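Local coordinates for protein Afp2 (Serratia entomophila, PDB 6RBN) that probably forms the contractile sheath that surrounds the inner tube of the anti-feeding prophage, a phage-tail-like injection system, at residues 4-8 / 9-13; 50-53 / 54-57; 84-87 / 88-91; 210-213 / 214-218; 282-285 / 286-290. One frame throughout, in Å; residues are numbered along the deposited sequence.

In the fold
All five contacts are local, each joining two abutting segments, and they follow one another along the chain without nesting or crossing. Interaction 1 folds the N-terminal arm back on itself just before strand 10-13, far out from the body. Interaction 2 starts helix 52-58, and interaction 3 closes the turn between strand 82-86 and helix 90-97; their nearest atoms are about 5 Å apart. Interaction 4 lies in the short helix 210-216, across the centre of the chain from interaction 2. Interaction 5 occupies helix 277-295 in the C-terminal region. Interactions 1 and 4 meet other sheath subunits, and interaction 5 meets Afp1.

Interaction 1 of 5, residues 4-8 / 9-13; sequences TTTYP and GVYLS
In the N-terminal arm, the chain turns back at P8 and G9, so that Y11, on the strand that follows, reaches across to T5, T6 and Y7. The tyrosine hydroxyl is the anchor. T6 N donates to Y11 OH at 2.7 Å, with a bent N-H...O angle of 132°, and Y7 N adds a weak bond to Y11 OH at 3.0 Å; a long phenol suits this place because it spans the loop to two backbone amides. The ring that carries the hydroxyl makes a T-shaped (edge-to-face) pair with Y7: the Y11 edge meets the Y7 face, with centroids 4.8 Å apart and planes at 66°. Y11 CE1 is the atom over that face, 3.4 Å from Y7 CZ. Y7 CG sits between its backbone N and carbonyl carbon (chi1 58°), which folds the ring over the turn. T5 CA lies at the edge of the Y11 ring, in its plane, and T5 CG2 is 3.6 Å from Y11 CE2. G9, lacking a side chain, passes close by the Y7 ring. Around this loop, T6, Y7 and P8 pack on G214, D210 and N217 of a neighbouring subunit, while strand 10-13 pairs in parallel with a strand of that same subunit.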
loop_
_atom_site.group_PDB
_atom_site.type_symbol
_atom_site.label_atom_id
_atom_site.label_comp_id
_atom_site.label_asym_id
_atom_site.label_seq_id
_atom_site.Cartn_x
_atom_site.Cartn_y
_atom_site.Cartn_z
ATOM N N THR C 4 -98.892 -15.559 30.269
ATOM C CA THR C 4 -98.813 -15.431 28.820
ATOM C C THR C 4 -98.647 -13.957 28.482
ATOM O O THR C 4 -99.478 -13.132 28.872
ATOM C CB THR C 4 -100.057 -16.001 28.145
ATOM O OG1 THR C 4 -100.188 -17.388 28.479
ATOM C CG2 THR C 4 -99.953 -15.863 26.637
ATOM N N THR C 5 -97.578 -13.632 27.763
ATOM C CA THR C 5 -97.214 -12.247 27.507
ATOM C C THR C 5 -97.900 -11.743 26.244
ATOM O O THR C 5 -97.624 -12.234 25.147
ATOM C CB THR C 5 -95.700 -12.104 27.388
ATOM O OG1 THR C 5 -95.229 -12.898 26.295
ATOM C CG2 THR C 5 -95.028 -12.562 28.664
ATOM N N THR C 6 -98.799 -10.772 26.405
ATOM C CA THR C 6 -99.419 -10.111 25.262
ATOM C C THR C 6 -99.055 -8.635 25.184
ATOM O O THR C 6 -98.446 -8.217 24.202
ATOM C CB THR C 6 -100.940 -10.287 25.310
ATOM O OG1 THR C 6 -101.451 -9.730 26.525
ATOM C CG2 THR C 6 -101.314 -11.755 25.232
ATOM N N TYR C 7 -99.361 -7.845 26.202
ATOM C CA TYR C 7 -99.181 -6.403 26.101
ATOM C C TYR C 7 -97.858 -5.967 26.736
ATOM O O TYR C 7 -97.355 -6.635 27.645
ATOM C CB TYR C 7 -100.370 -5.676 26.753
ATOM C CG TYR C 7 -100.634 -5.985 28.210
ATOM C CD1 TYR C 7 -101.484 -7.022 28.575
ATOM C CD2 TYR C 7 -100.073 -5.213 29.217
ATOM C CE1 TYR C 7 -101.741 -7.298 29.899
ATOM C CE2 TYR C 7 -100.324 -5.481 30.544
ATOM C CZ TYR C 7 -101.162 -6.522 30.878
ATOM O OH TYR C 7 -101.414 -6.797 32.200
ATOM N N PRO C 8 -97.249 -4.864 26.290
ATOM C CA PRO C 8 -95.886 -4.528 26.724
ATOM C C PRO C 8 -95.760 -3.939 28.122
ATOM O O PRO C 8 -94.716 -3.358 28.426
ATOM C CB PRO C 8 -95.449 -3.487 25.682
ATOM C CG PRO C 8 -96.333 -3.680 24.538
ATOM C CD PRO C 8 -97.635 -4.060 25.119
ATOM N N GLY C 9 -96.756 -4.032 28.987
ATOM C CA GLY C 9 -96.685 -3.407 30.294
ATOM C C GLY C 9 -95.880 -4.185 31.314
ATOM O O GLY C 9 -94.908 -4.876 30.989
ATOM N N VAL C 10 -96.289 -4.054 32.572
ATOM C CA VAL C 10 -95.691 -4.757 33.701
ATOM C C VAL C 10 -96.729 -5.735 34.229
ATOM O O VAL C 10 -97.895 -5.368 34.408
ATOM C CB VAL C 10 -95.246 -3.770 34.795
ATOM C CG1 VAL C 10 -94.674 -4.497 35.992
ATOM C CG2 VAL C 10 -94.239 -2.787 34.240
ATOM N N TYR C 11 -96.320 -6.979 34.462
ATOM C CA TYR C 11 -97.252 -8.022 34.860
ATOM C C TYR C 11 -97.165 -8.282 36.354
ATOM O O TYR C 11 -96.153 -8.012 37.001
ATOM C CB TYR C 11 -96.994 -9.336 34.121
ATOM C CG TYR C 11 -97.316 -9.319 32.651
ATOM C CD1 TYR C 11 -97.993 -8.260 32.071
ATOM C CD2 TYR C 11 -96.967 -10.383 31.847
ATOM C CE1 TYR C 11 -98.277 -8.250 30.735
ATOM C CE2 TYR C 11 -97.263 -10.378 30.513
ATOM C CZ TYR C 11 -97.921 -9.308 29.960
ATOM O OH TYR C 11 -98.225 -9.284 28.625
ATOM N N LEU C 12 -98.250 -8.831 36.890
ATOM C CA LEU C 12 -98.344 -9.184 38.297
ATOM C C LEU C 12 -98.911 -10.590 38.393
ATOM O O LEU C 12 -99.994 -10.859 37.870
ATOM C CB LEU C 12 -99.240 -8.204 39.057
ATOM C CG LEU C 12 -98.815 -6.739 39.103
ATOM C CD1 LEU C 12 -99.884 -5.901 39.777
ATOM C CD2 LEU C 12 -97.484 -6.587 39.807
ATOM N N SER C 13 -98.179 -11.481 39.050
ATOM C CA SER C 13 -98.653 -12.834 39.287
ATOM C C SER C 13 -98.272 -13.247 40.697
ATOM O O SER C 13 -97.307 -12.739 41.267
ATOM C CB SER C 13 -98.084 -13.827 38.272
ATOM O OG SER C 13 -96.690 -13.980 38.439
#

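Interaction 2 of 5, residues 50-53 / 54-57; sequences RNWA and EFTV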
loop_
_atom_site.group_PDB
_atom_site.type_symbol
_atom_site.label_atom_id
_atom_site.label_comp_id
_atom_site.label_asym_id
_atom_site.label_seq_id
_atom_site.Cartn_x
_atom_site.Cartn_y
_atom_site.Cartn_z
ATOM N N ARG C 50 -78.195 -28.524 35.042
ATOM C CA ARG C 50 -77.194 -27.498 35.310
ATOM C C ARG C 50 -77.549 -26.599 36.484
ATOM O O ARG C 50 -76.644 -26.108 37.167
ATOM C CB ARG C 50 -76.973 -26.634 34.069
ATOM C CG ARG C 50 -76.310 -27.368 32.924
ATOM C CD ARG C 50 -76.119 -26.466 31.723
ATOM N NE ARG C 50 -75.480 -27.176 30.622
ATOM C CZ ARG C 50 -76.145 -27.838 29.680
ATOM N NH1 ARG C 50 -77.470 -27.881 29.708
ATOM N NH2 ARG C 50 -75.484 -28.458 28.712
ATOM N N ASN C 51 -78.832 -26.354 36.730
ATOM C CA ASN C 51 -79.246 -25.523 37.849
ATOM C C ASN C 51 -80.625 -25.966 38.323
ATOM O O ASN C 51 -81.176 -26.963 37.848
ATOM C CB ASN C 51 -79.194 -24.033 37.478
ATOM C CG ASN C 51 -79.978 -23.695 36.225
ATOM O OD1 ASN C 51 -80.665 -24.530 35.648
ATOM N ND2 ASN C 51 -79.861 -22.449 35.792
ATOM N N TRP C 52 -81.173 -25.214 39.277
ATOM C CA TRP C 52 -82.481 -25.541 39.833
ATOM C C TRP C 52 -83.603 -25.256 38.845
ATOM O O TRP C 52 -84.657 -25.899 38.907
ATOM C CB TRP C 52 -82.692 -24.764 41.133
ATOM C CG TRP C 52 -84.026 -24.966 41.778
ATOM C CD1 TRP C 52 -85.048 -24.071 41.834
ATOM C CD2 TRP C 52 -84.492 -26.147 42.438
ATOM N NE1 TRP C 52 -86.117 -24.610 42.500
ATOM C CE2 TRP C 52 -85.799 -25.886 42.882
ATOM C CE3 TRP C 52 -83.928 -27.396 42.703
ATOM C CZ2 TRP C 52 -86.554 -26.828 43.571
ATOM C CZ3 TRP C 52 -84.678 -28.327 43.389
ATOM C CH2 TRP C 52 -85.976 -28.040 43.813
ATOM N N ALA C 53 -83.396 -24.311 37.928
ATOM C CA ALA C 53 -84.428 -23.983 36.952
ATOM C C ALA C 53 -84.617 -25.109 35.941
ATOM O O ALA C 53 -85.749 -25.405 35.546
ATOM C CB ALA C 53 -84.084 -22.676 36.244
ATOM N N GLU C 54 -83.526 -25.752 35.520
ATOM C CA GLU C 54 -83.644 -26.872 34.592
ATOM C C GLU C 54 -84.189 -28.117 35.272
ATOM O O GLU C 54 -84.758 -28.986 34.605
ATOM C CB GLU C 54 -82.296 -27.186 33.953
ATOM C CG GLU C 54 -81.795 -26.132 32.998
ATOM C CD GLU C 54 -80.462 -26.503 32.388
ATOM O OE1 GLU C 54 -79.898 -27.543 32.784
ATOM O OE2 GLU C 54 -79.977 -25.754 31.514
ATOM N N PHE C 55 -84.015 -28.231 36.587
ATOM C CA PHE C 55 -84.490 -29.418 37.284
ATOM C C PHE C 55 -85.997 -29.383 37.493
ATOM O O PHE C 55 -86.657 -30.425 37.430
ATOM C CB PHE C 55 -83.756 -29.565 38.615
ATOM C CG PHE C 55 -84.236 -30.709 39.444
ATOM C CD1 PHE C 55 -84.038 -32.009 39.032
ATOM C CD2 PHE C 55 -84.862 -30.485 40.655
ATOM C CE1 PHE C 55 -84.484 -33.063 39.795
ATOM C CE2 PHE C 55 -85.297 -31.536 41.430
ATOM C CZ PHE C 55 -85.108 -32.827 40.998
ATOM N N THR C 56 -86.564 -28.200 37.720
ATOM C CA THR C 56 -88.003 -28.078 37.906
ATOM C C THR C 56 -88.777 -28.068 36.597
ATOM O O THR C 56 -90.010 -28.057 36.631
ATOM C CB THR C 56 -88.332 -26.816 38.697
ATOM O OG1 THR C 56 -87.852 -25.667 37.988
ATOM C CG2 THR C 56 -87.691 -26.870 40.063
ATOM N N VAL C 57 -88.098 -28.048 35.450
ATOM C CA VAL C 57 -88.800 -28.253 34.187
ATOM C C VAL C 57 -89.129 -29.728 34.005
ATOM O O VAL C 57 -90.250 -30.089 33.629
ATOM C CB VAL C 57 -87.967 -27.695 33.019
ATOM C CG1 VAL C 57 -88.588 -28.058 31.685
ATOM C CG2 VAL C 57 -87.860 -26.190 33.132
#
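W52 and T56, one helical turn apart, meet at about a right angle: the methyl CG2 of T56 stands over one face of the indole, 3.8 Å from the centroid of its five-membered ring, a CH-pi contact. F55 approaches the same indole differently. Its ring is inclined by 44° to the six-membered ring of W52, and F55 CD2 lies 3.5 Å from W52 CZ3. The indole is swung away from its backbone N (chi1 178°), which carries it along the helix flank to both partners. At the helix start N51 is the N-cap: its OD1 accepts from E54 N at 3.1 Å, with the donor above the amide plane. Asparagine suits this place because its short side chain can satisfy an amide of the first turn. E54 reaches backward in turn, and its OE1 takes a fairly straight bond from R50 N at 3.0 Å (159°). The carboxylate stands almost perpendicular to the guanidinium of R50, and the salt bridge between E54 OE2 and R50 NH1 is long, at 3.8 Å. Outside, W52 NE1 donates to S18 OG, F49 turns edge to face against F55, and helix 66-75 packs Y68, S72 and F75 on W52, and Y68 and L71 on F55.

Interaction 3 of 5, residues 84-87 / 88-91; sequences LVNE and ANIA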
loop_
_atom_site.group_PDB
_atom_site.type_symbol
_atom_site.label_atom_id
_atom_site.label_comp_id
_atom_site.label_asym_id
_atom_site.label_seq_id
_atom_site.Cartn_x
_atom_site.Cartn_y
_atom_site.Cartn_z
ATOM N N LEU C 84 -78.283 -37.357 37.006
ATOM C CA LEU C 84 -79.130 -38.455 37.465
ATOM C C LEU C 84 -78.892 -39.665 36.578
ATOM O O LEU C 84 -79.269 -39.667 35.404
ATOM C CB LEU C 84 -80.607 -38.088 37.455
ATOM C CG LEU C 84 -81.145 -37.285 38.622
ATOM C CD1 LEU C 84 -82.614 -36.991 38.399
ATOM C CD2 LEU C 84 -80.939 -38.084 39.894
ATOM N N VAL C 85 -78.274 -40.695 37.142
ATOM C CA VAL C 85 -78.018 -41.948 36.449
ATOM C C VAL C 85 -78.662 -43.059 37.267
ATOM O O VAL C 85 -78.507 -43.090 38.490
ATOM C CB VAL C 85 -76.508 -42.191 36.271
ATOM C CG1 VAL C 85 -76.255 -43.481 35.533
ATOM C CG2 VAL C 85 -75.860 -41.025 35.548
ATOM N N ASN C 86 -79.410 -43.945 36.607
ATOM C CA ASN C 86 -79.943 -45.100 37.318
ATOM C C ASN C 86 -78.822 -46.071 37.669
ATOM O O ASN C 86 -77.778 -46.098 37.017
ATOM C CB ASN C 86 -81.044 -45.799 36.511
ATOM C CG ASN C 86 -80.619 -46.171 35.110
ATOM O OD1 ASN C 86 -79.492 -45.927 34.692
ATOM N ND2 ASN C 86 -81.536 -46.781 34.370
ATOM N N GLU C 87 -79.059 -46.876 38.710
ATOM C CA GLU C 87 -78.018 -47.674 39.353
ATOM C C GLU C 87 -77.392 -48.724 38.439
ATOM O O GLU C 87 -76.282 -49.188 38.723
ATOM C CB GLU C 87 -78.585 -48.366 40.592
ATOM C CG GLU C 87 -79.674 -49.369 40.263
ATOM C CD GLU C 87 -80.225 -50.084 41.473
ATOM O OE1 GLU C 87 -79.795 -49.776 42.598
ATOM O OE2 GLU C 87 -81.082 -50.973 41.295
ATOM N N ALA C 88 -78.062 -49.106 37.353
ATOM C CA ALA C 88 -77.513 -50.084 36.428
ATOM C C ALA C 88 -76.633 -49.461 35.359
ATOM O O ALA C 88 -76.168 -50.178 34.468
ATOM C CB ALA C 88 -78.645 -50.868 35.763
ATOM N N ASN C 89 -76.391 -48.151 35.419
ATOM C CA ASN C 89 -75.618 -47.473 34.390
ATOM C C ASN C 89 -74.577 -46.520 34.956
ATOM O O ASN C 89 -74.035 -45.708 34.200
ATOM C CB ASN C 89 -76.546 -46.700 33.448
ATOM C CG ASN C 89 -77.412 -47.608 32.613
ATOM O OD1 ASN C 89 -76.950 -48.626 32.103
ATOM N ND2 ASN C 89 -78.679 -47.249 32.469
ATOM N N ILE C 90 -74.285 -46.579 36.258
ATOM C CA ILE C 90 -73.374 -45.589 36.824
ATOM C C ILE C 90 -71.930 -45.922 36.488
ATOM O O ILE C 90 -71.081 -45.026 36.493
ATOM C CB ILE C 90 -73.595 -45.429 38.343
ATOM C CG1 ILE C 90 -73.102 -46.620 39.168
ATOM C CG2 ILE C 90 -75.057 -45.244 38.648
ATOM C CD1 ILE C 90 -71.772 -46.370 39.886
ATOM N N ALA C 91 -71.628 -47.185 36.184
ATOM C CA ALA C 91 -70.288 -47.541 35.740
ATOM C C ALA C 91 -70.016 -47.063 34.325
ATOM O O ALA C 91 -68.853 -46.872 33.960
ATOM C CB ALA C 91 -70.086 -49.053 35.826
#
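V85 and I90 bracket a type I beta turn, N86 to N89, which leads from strand 82-86 into helix 90-97; with strand 102-105 beyond, parallel to the first, these form a beta-alpha-beta unit. On the packed side the two aliphatic residues are buried. V85 CG1 meets I90 CG2 at 3.8 Å and also lies 3.4 Å from N89 O, while I90 CG2 rests 3.3 Å from N86 O, so branched side chains fill the inner corner of the turn. Both lean on L31 of the central strand 30-34, where beta-branched residues suit a position between sheet and helix. The turn itself is closed by N89 N, which donates to N86 O at 2.9 Å with an angle of 154°. The other side is looser and polar. A88 is exposed, and its small methyl touches little besides E87. E87 leaves the backbone away from the turn; its chain is extended beyond CG, and OE2 is hydrogen-bonded to S36 OG. D35 OD1 lies close to the same oxygen, which could raise the pKa of either carboxyl group. N86 and N89 both lie against P45 and join amide to amide, although N89, at the N-cap position, makes no capping bond. N86 CG sits between its backbone N and carbonyl carbon (chi1 54°), bringing OD1 within 2.7 Å of N89 ND2, which meets an in-plane lone pair of that oxygen.

Interaction 4 of 5, residues 210-213 / 214-218; sequences DDFQ and GKYNQ
F212 and Y216 lie one turn apart on the short helix 210-216, and their rings form its aromatic flank. Y216 CE2 stands over one face of F212, toward the rim, 3.5 Å from F212 CZ; the planes are inclined by 51° and the centroids are 5.1 Å apart, so the pair is oblique. The Y216 ring also brings its edge to the backbone, with CD2 3.2 Å from F212 O. K215 bends back along the same flank, its chain turning at the last two torsions, and places NZ 3.6 Å from F212 CD1, obliquely to the ring. The two side chains cross at about a right angle.

The backbone sets these positions. G214 N donates to D210 O at 3.1 Å, a bond of a regular helical turn, whereas Y216 N reaches only three residues back, to Q213 O at 3.0 Å, with the donor well above the carbonyl plane. The helix is weakly bonded over 214-216. F212 CG is anti to its own nitrogen (chi1 180°), which swings the ring forward to meet the tyrosine.

Beyond this shell, D210 OD1 forms a salt bridge with R226, and Q213 NE2 bonds weakly to W236 O. N217 ND2 donates to T6 O of a neighbouring subunit and weakly to E342 OE2 of its own chain; asparagine suits this place because its amide N-H can reach a backbone carbonyl of the next subunit. P8 of that subunit packs on Q213. Y216, largely apolar and buried, is lodged against P143 and V146 of helix 143-146 and against I137, A141 and L222 of the adjoining loops.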
loop_
_atom_site.group_PDB
_atom_site.type_symbol
_atom_site.label_atom_id
_atom_site.label_comp_id
_atom_site.label_asym_id
_atom_site.label_seq_id
_atom_site.Cartn_x
_atom_site.Cartn_y
_atom_site.Cartn_z
ATOM N N ASP C 210 -71.756 -38.851 71.864
ATOM C CA ASP C 210 -70.336 -39.075 71.628
ATOM C C ASP C 210 -69.941 -40.527 71.851
ATOM O O ASP C 210 -69.072 -41.044 71.144
ATOM C CB ASP C 210 -69.506 -38.174 72.541
ATOM C CG ASP C 210 -69.517 -36.732 72.103
ATOM O OD1 ASP C 210 -69.630 -36.487 70.888
ATOM O OD2 ASP C 210 -69.403 -35.844 72.972
ATOM N N ASP C 211 -70.559 -41.197 72.823
ATOM C CA ASP C 211 -70.174 -42.565 73.142
ATOM C C ASP C 211 -70.653 -43.560 72.096
ATOM O O ASP C 211 -70.122 -44.672 72.028
ATOM C CB ASP C 211 -70.708 -42.948 74.520
ATOM C CG ASP C 211 -70.031 -42.180 75.638
ATOM O OD1 ASP C 211 -68.860 -41.786 75.462
ATOM O OD2 ASP C 211 -70.667 -41.972 76.691
ATOM N N PHE C 212 -71.640 -43.187 71.283
ATOM C CA PHE C 212 -72.051 -44.033 70.170
ATOM C C PHE C 212 -71.069 -43.943 69.012
ATOM O O PHE C 212 -70.734 -44.961 68.399
ATOM C CB PHE C 212 -73.452 -43.643 69.708
ATOM C CG PHE C 212 -73.960 -44.462 68.561
ATOM C CD1 PHE C 212 -74.386 -45.760 68.758
ATOM C CD2 PHE C 212 -74.016 -43.930 67.284
ATOM C CE1 PHE C 212 -74.851 -46.511 67.702
ATOM C CE2 PHE C 212 -74.478 -44.673 66.228
ATOM C CZ PHE C 212 -74.897 -45.964 66.437
ATOM N N GLN C 213 -70.602 -42.734 68.696
ATOM C CA GLN C 213 -69.675 -42.540 67.588
ATOM C C GLN C 213 -68.289 -43.095 67.897
ATOM O O GLN C 213 -67.562 -43.465 66.969
ATOM C CB GLN C 213 -69.609 -41.049 67.246
ATOM C CG GLN C 213 -68.795 -40.687 66.015
ATOM C CD GLN C 213 -68.914 -39.234 65.653
ATOM O OE1 GLN C 213 -69.589 -38.470 66.335
ATOM N NE2 GLN C 213 -68.257 -38.838 64.573
ATOM N N GLY C 214 -67.927 -43.205 69.178
ATOM C CA GLY C 214 -66.620 -43.708 69.558
ATOM C C GLY C 214 -66.373 -45.158 69.199
ATOM O O GLY C 214 -65.213 -45.560 69.059
ATOM N N LYS C 215 -67.432 -45.952 69.042
ATOM C CA LYS C 215 -67.261 -47.322 68.580
ATOM C C LYS C 215 -67.033 -47.389 67.079
ATOM O O LYS C 215 -66.409 -48.338 66.594
ATOM C CB LYS C 215 -68.485 -48.164 68.943
ATOM C CG LYS C 215 -68.691 -48.374 70.429
ATOM C CD LYS C 215 -69.836 -49.343 70.696
ATOM C CE LYS C 215 -71.146 -48.618 70.977
ATOM N NZ LYS C 215 -71.774 -48.065 69.749
ATOM N N TYR C 216 -67.520 -46.400 66.334
ATOM C CA TYR C 216 -67.501 -46.447 64.882
ATOM C C TYR C 216 -66.423 -45.584 64.255
ATOM O O TYR C 216 -66.286 -45.604 63.033
ATOM C CB TYR C 216 -68.856 -46.018 64.320
ATOM C CG TYR C 216 -69.956 -46.985 64.638
ATOM C CD1 TYR C 216 -70.117 -48.143 63.895
ATOM C CD2 TYR C 216 -70.819 -46.753 65.694
ATOM C CE1 TYR C 216 -71.129 -49.024 64.175
ATOM C CE2 TYR C 216 -71.822 -47.639 65.993
ATOM C CZ TYR C 216 -71.969 -48.773 65.233
ATOM O OH TYR C 216 -72.969 -49.660 65.526
ATOM N N ASN C 217 -65.666 -44.828 65.043
ATOM C CA ASN C 217 -64.678 -43.935 64.460
ATOM C C ASN C 217 -63.436 -44.676 63.982
ATOM O O ASN C 217 -62.652 -44.109 63.215
ATOM C CB ASN C 217 -64.285 -42.881 65.486
ATOM C CG ASN C 217 -63.687 -41.646 64.861
ATOM O OD1 ASN C 217 -63.728 -41.471 63.650
ATOM N ND2 ASN C 217 -63.093 -40.800 65.682
ATOM N N GLN C 218 -63.238 -45.915 64.403
ATOM C CA GLN C 218 -62.146 -46.749 63.930
ATOM C C GLN C 218 -62.640 -47.662 62.819
ATOM O O GLN C 218 -63.838 -47.906 62.669
ATOM C CB GLN C 218 -61.548 -47.565 65.085
ATOM C CG GLN C 218 -62.527 -48.503 65.803
ATOM C CD GLN C 218 -62.581 -49.903 65.210
ATOM O OE1 GLN C 218 -61.591 -50.405 64.678
ATOM N NE2 GLN C 218 -63.742 -50.538 65.299
#

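Interaction 5 of 5, residues 282-285 / 286-290; sequences RVKA and AVDSY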
loop_
_atom_site.group_PDB
_atom_site.type_symbol
_atom_site.label_atom_id
_atom_site.label_comp_id
_atom_site.label_asym_id
_atom_site.label_seq_id
_atom_site.Cartn_x
_atom_site.Cartn_y
_atom_site.Cartn_z
ATOM N N ARG C 282 -40.482 -29.957 29.351
ATOM C CA ARG C 282 -41.695 -29.157 29.268
ATOM C C ARG C 282 -42.830 -29.804 30.048
ATOM O O ARG C 282 -43.768 -29.118 30.464
ATOM C CB ARG C 282 -42.057 -28.939 27.798
ATOM C CG ARG C 282 -43.112 -27.885 27.556
ATOM C CD ARG C 282 -43.297 -27.597 26.087
ATOM N NE ARG C 282 -43.838 -28.734 25.363
ATOM C CZ ARG C 282 -43.989 -28.767 24.046
ATOM N NH1 ARG C 282 -43.647 -27.720 23.312
ATOM N NH2 ARG C 282 -44.488 -29.844 23.464
ATOM N N VAL C 283 -42.745 -31.109 30.293
ATOM C CA VAL C 283 -43.724 -31.771 31.145
ATOM C C VAL C 283 -43.472 -31.446 32.611
ATOM O O VAL C 283 -44.387 -31.030 33.330
ATOM C CB VAL C 283 -43.721 -33.289 30.891
ATOM C CG1 VAL C 283 -44.536 -33.999 31.936
ATOM C CG2 VAL C 283 -44.306 -33.580 29.534
ATOM N N LYS C 284 -42.232 -31.602 33.077
ATOM C CA LYS C 284 -41.965 -31.435 34.501
ATOM C C LYS C 284 -41.961 -29.979 34.942
ATOM O O LYS C 284 -41.951 -29.722 36.147
ATOM C CB LYS C 284 -40.631 -32.066 34.893
ATOM C CG LYS C 284 -39.418 -31.274 34.490
ATOM C CD LYS C 284 -38.159 -31.973 34.954
ATOM C CE LYS C 284 -38.054 -31.957 36.464
ATOM N NZ LYS C 284 -37.887 -30.584 36.990
ATOM N N ALA C 285 -41.960 -29.030 34.014
ATOM C CA ALA C 285 -42.139 -27.636 34.378
ATOM C C ALA C 285 -43.590 -27.202 34.317
ATOM O O ALA C 285 -43.945 -26.186 34.924
ATOM C CB ALA C 285 -41.303 -26.741 33.473
ATOM N N ALA C 286 -44.431 -27.943 33.598
ATOM C CA ALA C 286 -45.868 -27.739 33.671
ATOM C C ALA C 286 -46.452 -28.286 34.961
ATOM O O ALA C 286 -47.544 -27.870 35.357
ATOM C CB ALA C 286 -46.557 -28.395 32.477
ATOM N N VAL C 287 -45.754 -29.205 35.618
ATOM C CA VAL C 287 -46.204 -29.737 36.897
ATOM C C VAL C 287 -45.673 -28.900 38.053
ATOM O O VAL C 287 -46.399 -28.628 39.012
ATOM C CB VAL C 287 -45.786 -31.213 37.022
ATOM C CG1 VAL C 287 -46.266 -31.790 38.323
ATOM C CG2 VAL C 287 -46.331 -32.015 35.866
ATOM N N ASP C 288 -44.409 -28.467 37.971
ATOM C CA ASP C 288 -43.843 -27.593 38.996
ATOM C C ASP C 288 -44.529 -26.236 39.035
ATOM O O ASP C 288 -44.586 -25.610 40.095
ATOM C CB ASP C 288 -42.347 -27.394 38.770
ATOM C CG ASP C 288 -41.534 -28.601 39.152
ATOM O OD1 ASP C 288 -41.969 -29.348 40.049
ATOM O OD2 ASP C 288 -40.447 -28.793 38.572
ATOM N N SER C 289 -45.042 -25.759 37.901
ATOM C CA SER C 289 -45.808 -24.519 37.922
ATOM C C SER C 289 -47.171 -24.727 38.561
ATOM O O SER C 289 -47.689 -23.819 39.217
ATOM C CB SER C 289 -45.970 -23.965 36.509
ATOM O OG SER C 289 -46.826 -24.786 35.740
ATOM N N TYR C 290 -47.764 -25.909 38.382
ATOM C CA TYR C 290 -49.039 -26.202 39.025
ATOM C C TYR C 290 -48.863 -26.415 40.520
ATOM O O TYR C 290 -49.633 -25.881 41.326
ATOM C CB TYR C 290 -49.689 -27.428 38.385
ATOM C CG TYR C 290 -50.987 -27.820 39.052
ATOM C CD1 TYR C 290 -52.138 -27.075 38.857
ATOM C CD2 TYR C 290 -51.057 -28.930 39.882
ATOM C CE1 TYR C 290 -53.323 -27.422 39.470
ATOM C CE2 TYR C 290 -52.236 -29.282 40.501
ATOM C CZ TYR C 290 -53.364 -28.526 40.288
ATOM O OH TYR C 290 -54.543 -28.870 40.902
#
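K284 and D288, four residues apart on helix 277-295 of the C-terminal region, carry the ionic part of this contact. Their side chains run side by side and point the same way, and K284 NZ forms a salt bridge with D288 OD2 at 3.5 Å. D288 CG lies beside its own backbone N (chi1 -75°), which turns the carboxylate back toward the lysine. Each group has a further partner: K284 NZ bonds to Q147 OE1 of Afp1, probably the tube protein, and D288 OD1 to W309 NE1. The lysine thus joins the helix to the neighbouring chain, and the aspartate, probably polarised by the nearby ammonium, ties it to strand 309-312.

The backbone hydrogen bonds come next. S289 N donates to A285 O at 3.2 Å (146°), whereas D288 N to K284 O and V287 N to V283 O are weak.

Apolar packing makes up much of the rest. V283 and V287 turn one flank toward helix 250-267, through L267 and I263, and toward strand 328-335, through I331 and I333; beta-branched side chains suit this buried layer. Other packing is against polar groups. Alanine suits position 285, where its short side chain lets the helix come close to Q147 of Afp1. The methyl V287 CG2 rests against the carbonyl oxygen V283 O, at 3.3 Å.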